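Local coordinates for 4-hydroxybenzoyl-CoA thioesterase (Bacillus halodurans, PDB 5WH9), which probably hydrolyses the thioester of gentisyl-coenzyme A, as a hotdog-fold member of the 4-hydroxybenzoyl-CoA thioesterase family, at residues T78-L90 and V120-A132. Numbering follows the deposited sequence.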
loop_
_atom_site.group_PDB
_atom_site.type_symbol
_atom_site.label_atom_id
_atom_site.label_comp_id
_atom_site.label_asym_id
_atom_site.label_seq_id
_atom_site.Cartn_x
_atom_site.Cartn_y
_atom_site.Cartn_z
ATOM N N THR B 78 -5.588 6.017 21.680
ATOM C CA THR B 78 -6.956 5.942 21.206
ATOM C C THR B 78 -7.916 6.046 22.366
ATOM O O THR B 78 -7.792 5.337 23.353
ATOM C CB THR B 78 -7.211 4.647 20.436
ATOM O OG1 THR B 78 -6.299 4.566 19.337
ATOM C CG2 THR B 78 -8.625 4.613 19.893
ATOM N N SER B 79 -8.858 6.969 22.259
ATOM C CA SER B 79 -9.925 7.056 23.233
ATOM C C SER B 79 -11.242 6.999 22.468
ATOM O O SER B 79 -11.262 7.219 21.257
ATOM C CB SER B 79 -9.796 8.338 24.046
ATOM O OG SER B 79 -9.484 9.441 23.220
ATOM N N ILE B 80 -12.332 6.666 23.152
ATOM C CA ILE B 80 -13.640 6.626 22.503
ATOM C C ILE B 80 -14.474 7.822 22.975
ATOM O O ILE B 80 -14.517 8.121 24.161
ATOM C CB ILE B 80 -14.364 5.305 22.760
ATOM C CG1 ILE B 80 -15.641 5.234 21.922
ATOM C CG2 ILE B 80 -14.688 5.146 24.229
ATOM C CD1 ILE B 80 -16.310 3.891 21.987
ATOM N N ARG B 81 -15.023 8.531 22.036
ATOM C CA ARG B 81 -15.645 9.769 22.341
ATOM C C ARG B 81 -17.033 10.150 21.889
ATOM O O ARG B 81 -17.361 11.257 22.153
ATOM C CB ARG B 81 -14.690 10.877 21.988
ATOM C CG ARG B 81 -14.814 11.381 20.596
ATOM C CD ARG B 81 -14.643 12.866 20.620
ATOM N NE ARG B 81 -14.808 13.362 19.304
ATOM C CZ ARG B 81 -13.823 13.511 18.465
ATOM N NH1 ARG B 81 -12.581 13.211 18.798
ATOM N NH2 ARG B 81 -14.109 13.942 17.282
ATOM N N GLU B 82 -17.784 9.354 21.150
ATOM C CA GLU B 82 -19.178 9.754 20.858
ATOM C C GLU B 82 -20.138 8.587 20.776
ATOM O O GLU B 82 -20.789 8.416 19.786
ATOM C CB GLU B 82 -19.243 10.624 19.577
ATOM C CG GLU B 82 -20.581 11.282 19.273
ATOM C CD GLU B 82 -20.446 12.704 18.770
ATOM O OE1 GLU B 82 -19.353 13.259 18.910
ATOM O OE2 GLU B 82 -21.420 13.278 18.256
ATOM N N LEU B 83 -20.222 7.806 21.825
ATOM C CA LEU B 83 -20.888 6.537 21.713
ATOM C C LEU B 83 -22.387 6.693 21.597
ATOM O O LEU B 83 -23.015 7.309 22.373
ATOM C CB LEU B 83 -20.464 5.622 22.835
ATOM C CG LEU B 83 -21.196 4.308 23.072
ATOM C CD1 LEU B 83 -20.848 3.223 22.091
ATOM C CD2 LEU B 83 -20.995 3.843 24.490
ATOM N N LYS B 84 -22.941 6.116 20.564
ATOM C CA LYS B 84 -24.388 6.128 20.437
ATOM C C LYS B 84 -24.855 4.697 20.264
ATOM O O LYS B 84 -24.049 3.776 20.330
ATOM C CB LYS B 84 -24.815 7.003 19.265
ATOM C CG LYS B 84 -24.228 8.409 19.329
ATOM C CD LYS B 84 -24.951 9.333 18.389
ATOM C CE LYS B 84 -24.042 10.442 17.895
ATOM N NZ LYS B 84 -24.774 11.342 16.956
ATOM N N ASP B 85 -26.148 4.501 20.058
ATOM C CA ASP B 85 -26.657 3.153 19.889
ATOM C C ASP B 85 -25.988 2.464 18.700
ATOM O O ASP B 85 -25.582 1.308 18.796
ATOM C CB ASP B 85 -28.178 3.159 19.712
ATOM C CG ASP B 85 -28.726 1.797 19.287
ATOM O OD1 ASP B 85 -28.326 0.771 19.886
ATOM O OD2 ASP B 85 -29.549 1.756 18.343
ATOM N N LYS B 86 -25.861 3.169 17.582
ATOM C CA LYS B 86 -25.431 2.503 16.354
ATOM C C LYS B 86 -24.075 2.940 15.800
ATOM O O LYS B 86 -23.595 2.358 14.825
ATOM C CB LYS B 86 -26.516 2.624 15.281
ATOM C CG LYS B 86 -27.805 1.911 15.664
ATOM C CD LYS B 86 -28.715 1.688 14.474
ATOM C CE LYS B 86 -29.831 2.712 14.449
ATOM N NZ LYS B 86 -30.662 2.554 13.228
ATOM N N SER B 87 -23.462 3.947 16.420
ATOM C CA SER B 87 -22.161 4.439 15.989
ATOM C C SER B 87 -21.266 4.830 17.176
ATOM O O SER B 87 -21.731 4.964 18.308
ATOM C CB SER B 87 -22.337 5.649 15.070
ATOM O OG SER B 87 -22.721 6.799 15.812
ATOM N N PHE B 88 -19.975 5.007 16.903
ATOM C CA PHE B 88 -19.040 5.528 17.883
ATOM C C PHE B 88 -17.902 6.244 17.153
ATOM O O PHE B 88 -17.655 5.988 15.971
ATOM C CB PHE B 88 -18.501 4.409 18.791
ATOM C CG PHE B 88 -17.674 3.379 18.071
ATOM C CD1 PHE B 88 -18.276 2.366 17.344
ATOM C CD2 PHE B 88 -16.297 3.415 18.129
ATOM C CE1 PHE B 88 -17.509 1.416 16.669
ATOM C CE2 PHE B 88 -15.525 2.469 17.461
ATOM C CZ PHE B 88 -16.133 1.475 16.736
ATOM N N ILE B 89 -17.231 7.154 17.853
ATOM C CA ILE B 89 -16.066 7.856 17.319
ATOM C C ILE B 89 -14.814 7.548 18.143
ATOM O O ILE B 89 -14.831 7.648 19.362
ATOM C CB ILE B 89 -16.258 9.384 17.307
ATOM C CG1 ILE B 89 -17.369 9.790 16.348
ATOM C CG2 ILE B 89 -14.976 10.091 16.896
ATOM C CD1 ILE B 89 -17.571 11.303 16.316
ATOM N N LEU B 90 -13.737 7.172 17.466
ATOM C CA LEU B 90 -12.442 6.981 18.100
ATOM C C LEU B 90 -11.575 8.199 17.848
ATOM O O LEU B 90 -11.414 8.623 16.704
ATOM C CB LEU B 90 -11.739 5.754 17.521
ATOM C CG LEU B 90 -12.408 4.404 17.766
ATOM C CD1 LEU B 90 -11.633 3.277 17.056
ATOM C CD2 LEU B 90 -12.527 4.118 19.263
ATOM N N VAL B 120 -26.019 -2.415 8.571
ATOM C CA VAL B 120 -25.691 -1.746 9.829
ATOM C C VAL B 120 -26.581 -2.221 10.962
ATOM O O VAL B 120 -27.725 -2.620 10.745
ATOM C CB VAL B 120 -25.854 -0.232 9.722
ATOM C CG1 VAL B 120 -24.875 0.334 8.701
ATOM C CG2 VAL B 120 -27.298 0.114 9.358
ATOM N N CYS B 121 -26.063 -2.166 12.181
ATOM C CA CYS B 121 -26.841 -2.598 13.331
ATOM C C CYS B 121 -26.307 -1.983 14.615
ATOM O O CYS B 121 -25.282 -1.304 14.609
ATOM C CB CYS B 121 -26.825 -4.116 13.424
ATOM S SG CYS B 121 -25.223 -4.758 13.811
ATOM N N PRO B 122 -27.012 -2.211 15.726
ATOM C CA PRO B 122 -26.571 -1.629 16.995
ATOM C C PRO B 122 -25.268 -2.257 17.470
ATOM O O PRO B 122 -25.056 -3.458 17.295
ATOM C CB PRO B 122 -27.701 -2.001 17.965
ATOM C CG PRO B 122 -28.849 -2.430 17.106
ATOM C CD PRO B 122 -28.249 -2.995 15.871
ATOM N N ILE B 123 -24.402 -1.443 18.052
ATOM C CA ILE B 123 -23.230 -1.945 18.743
ATOM C C ILE B 123 -23.705 -2.981 19.756
ATOM O O ILE B 123 -24.665 -2.739 20.480
ATOM C CB ILE B 123 -22.506 -0.803 19.471
ATOM C CG1 ILE B 123 -22.035 0.247 18.465
ATOM C CG2 ILE B 123 -21.332 -1.326 20.316
ATOM C CD1 ILE B 123 -21.579 1.536 19.114
ATOM N N PRO B 124 -23.024 -4.099 19.801
ATOM C CA PRO B 124 -23.357 -5.159 20.722
ATOM C C PRO B 124 -23.161 -4.698 22.099
ATOM O O PRO B 124 -22.320 -3.915 22.435
ATOM C CB PRO B 124 -22.326 -6.228 20.421
ATOM C CG PRO B 124 -21.929 -5.967 19.054
ATOM C CD PRO B 124 -21.989 -4.507 18.864
ATOM N N SER B 125 -24.002 -5.278 22.901
ATOM C CA SER B 125 -24.174 -4.919 24.252
ATOM C C SER B 125 -22.894 -5.098 25.059
ATOM O O SER B 125 -22.558 -4.279 25.847
ATOM C CB SER B 125 -25.348 -5.733 24.762
ATOM O OG SER B 125 -25.102 -7.104 24.754
ATOM N N SER B 126 -22.185 -6.173 24.825
ATOM C CA SER B 126 -20.937 -6.412 25.488
ATOM C C SER B 126 -19.899 -5.383 25.128
ATOM O O SER B 126 -19.126 -4.997 25.941
ATOM C CB SER B 126 -20.454 -7.754 25.085
ATOM O OG SER B 126 -20.598 -7.864 23.709
ATOM N N VAL B 127 -19.875 -5.000 23.869
ATOM C CA VAL B 127 -18.998 -3.942 23.387
ATOM C C VAL B 127 -19.441 -2.608 23.976
ATOM O O VAL B 127 -18.627 -1.838 24.475
ATOM C CB VAL B 127 -18.987 -3.874 21.853
ATOM C CG1 VAL B 127 -18.097 -2.755 21.386
ATOM C CG2 VAL B 127 -18.503 -5.201 21.273
ATOM N N ARG B 128 -20.739 -2.351 23.950
ATOM C CA ARG B 128 -21.262 -1.119 24.533
ATOM C C ARG B 128 -20.750 -0.927 25.958
ATOM O O ARG B 128 -20.184 0.111 26.277
ATOM C CB ARG B 128 -22.793 -1.116 24.505
ATOM C CG ARG B 128 -23.427 0.221 24.835
ATOM C CD ARG B 128 -24.937 0.154 24.665
ATOM N NE ARG B 128 -25.506 -0.990 25.381
ATOM C CZ ARG B 128 -26.108 -2.025 24.793
ATOM N NH1 ARG B 128 -26.233 -2.064 23.466
ATOM N NH2 ARG B 128 -26.597 -3.019 25.532
ATOM N N VAL B 129 -20.936 -1.935 26.803
ATOM C CA VAL B 129 -20.497 -1.867 28.194
ATOM C C VAL B 129 -18.985 -1.705 28.325
ATOM O O VAL B 129 -18.491 -1.088 29.272
ATOM C CB VAL B 129 -20.933 -3.128 28.983
ATOM C CG1 VAL B 129 -20.210 -3.209 30.333
ATOM C CG2 VAL B 129 -22.448 -3.157 29.160
ATOM N N ALA B 130 -18.250 -2.285 27.386
ATOM C CA ALA B 130 -16.796 -2.186 27.398
ATOM C C ALA B 130 -16.348 -0.769 27.009
ATOM O O ALA B 130 -15.361 -0.263 27.530
ATOM C CB ALA B 130 -16.172 -3.256 26.479
ATOM N N PHE B 131 -17.082 -0.144 26.087
ATOM C CA PHE B 131 -16.890 1.263 25.739
ATOM C C PHE B 131 -17.335 2.190 26.872
ATOM O O PHE B 131 -16.805 3.288 27.034
ATOM C CB PHE B 131 -17.687 1.623 24.476
ATOM C CG PHE B 131 -17.084 1.111 23.201
ATOM C CD1 PHE B 131 -15.749 0.758 23.140
ATOM C CD2 PHE B 131 -17.856 0.982 22.056
ATOM C CE1 PHE B 131 -15.195 0.287 21.968
ATOM C CE2 PHE B 131 -17.306 0.515 20.881
ATOM C CZ PHE B 131 -15.977 0.168 20.838
ATOM N N ALA B 132 -18.326 1.753 27.639
ATOM C CA ALA B 132 -18.854 2.566 28.724
ATOM C C ALA B 132 -18.116 2.281 30.032
ATOM O O ALA B 132 -18.724 2.225 31.102
ATOM C CB ALA B 132 -20.354 2.343 28.886
HETATM O O HOH W 1 -25.605 -0.409 21.421
#
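Phe131, on the last turn of helix 125-131, turns its ring into an apolar pocket formed by Leu83, Phe88 and Ile80. A broad flat ring suits this place: its edge meets Leu83 CD1, 3.7 Å from Phe131 CD2, while Phe131 CE2 sits above the middle of the Phe88 ring, whose plane is tilted by 40°. Ile80 CD1 is modelled over one face, too close for its exact position to be trusted. Isoleucine suits position 123 because its CG1-CD1 arm, with CG1 anti to the carbonyl carbon (chi1 -61°), is long enough to pack CD1 tightly on Leu83 CD1 at 3.5 Å and reach Phe88 CD1 at 3.8 Å. An alanine in place of Phe131 would probably open a gap over the Phe88 ring and beside the Leu83 methyl.

Polar contacts gather at the turn. Ile123 N donates to Asp85 O (3.1 Å), nearly in line with the carbonyl. A water bridges Asp85 O and Ile123 O and accepts from Arg128 NH1 at 2.7 Å, in the guanidinium plane; long, flexible arginine can reach it from the helix.

Strands 73-80 and 87-96 are antiparallel neighbours in the hotdog sheet; helix 125-131 packs against their ends and Leu83 of the connecting loop, which Pro122 and Ile123 meet at Asp85, with Phe131 also touching Leu38 of helix 25-40.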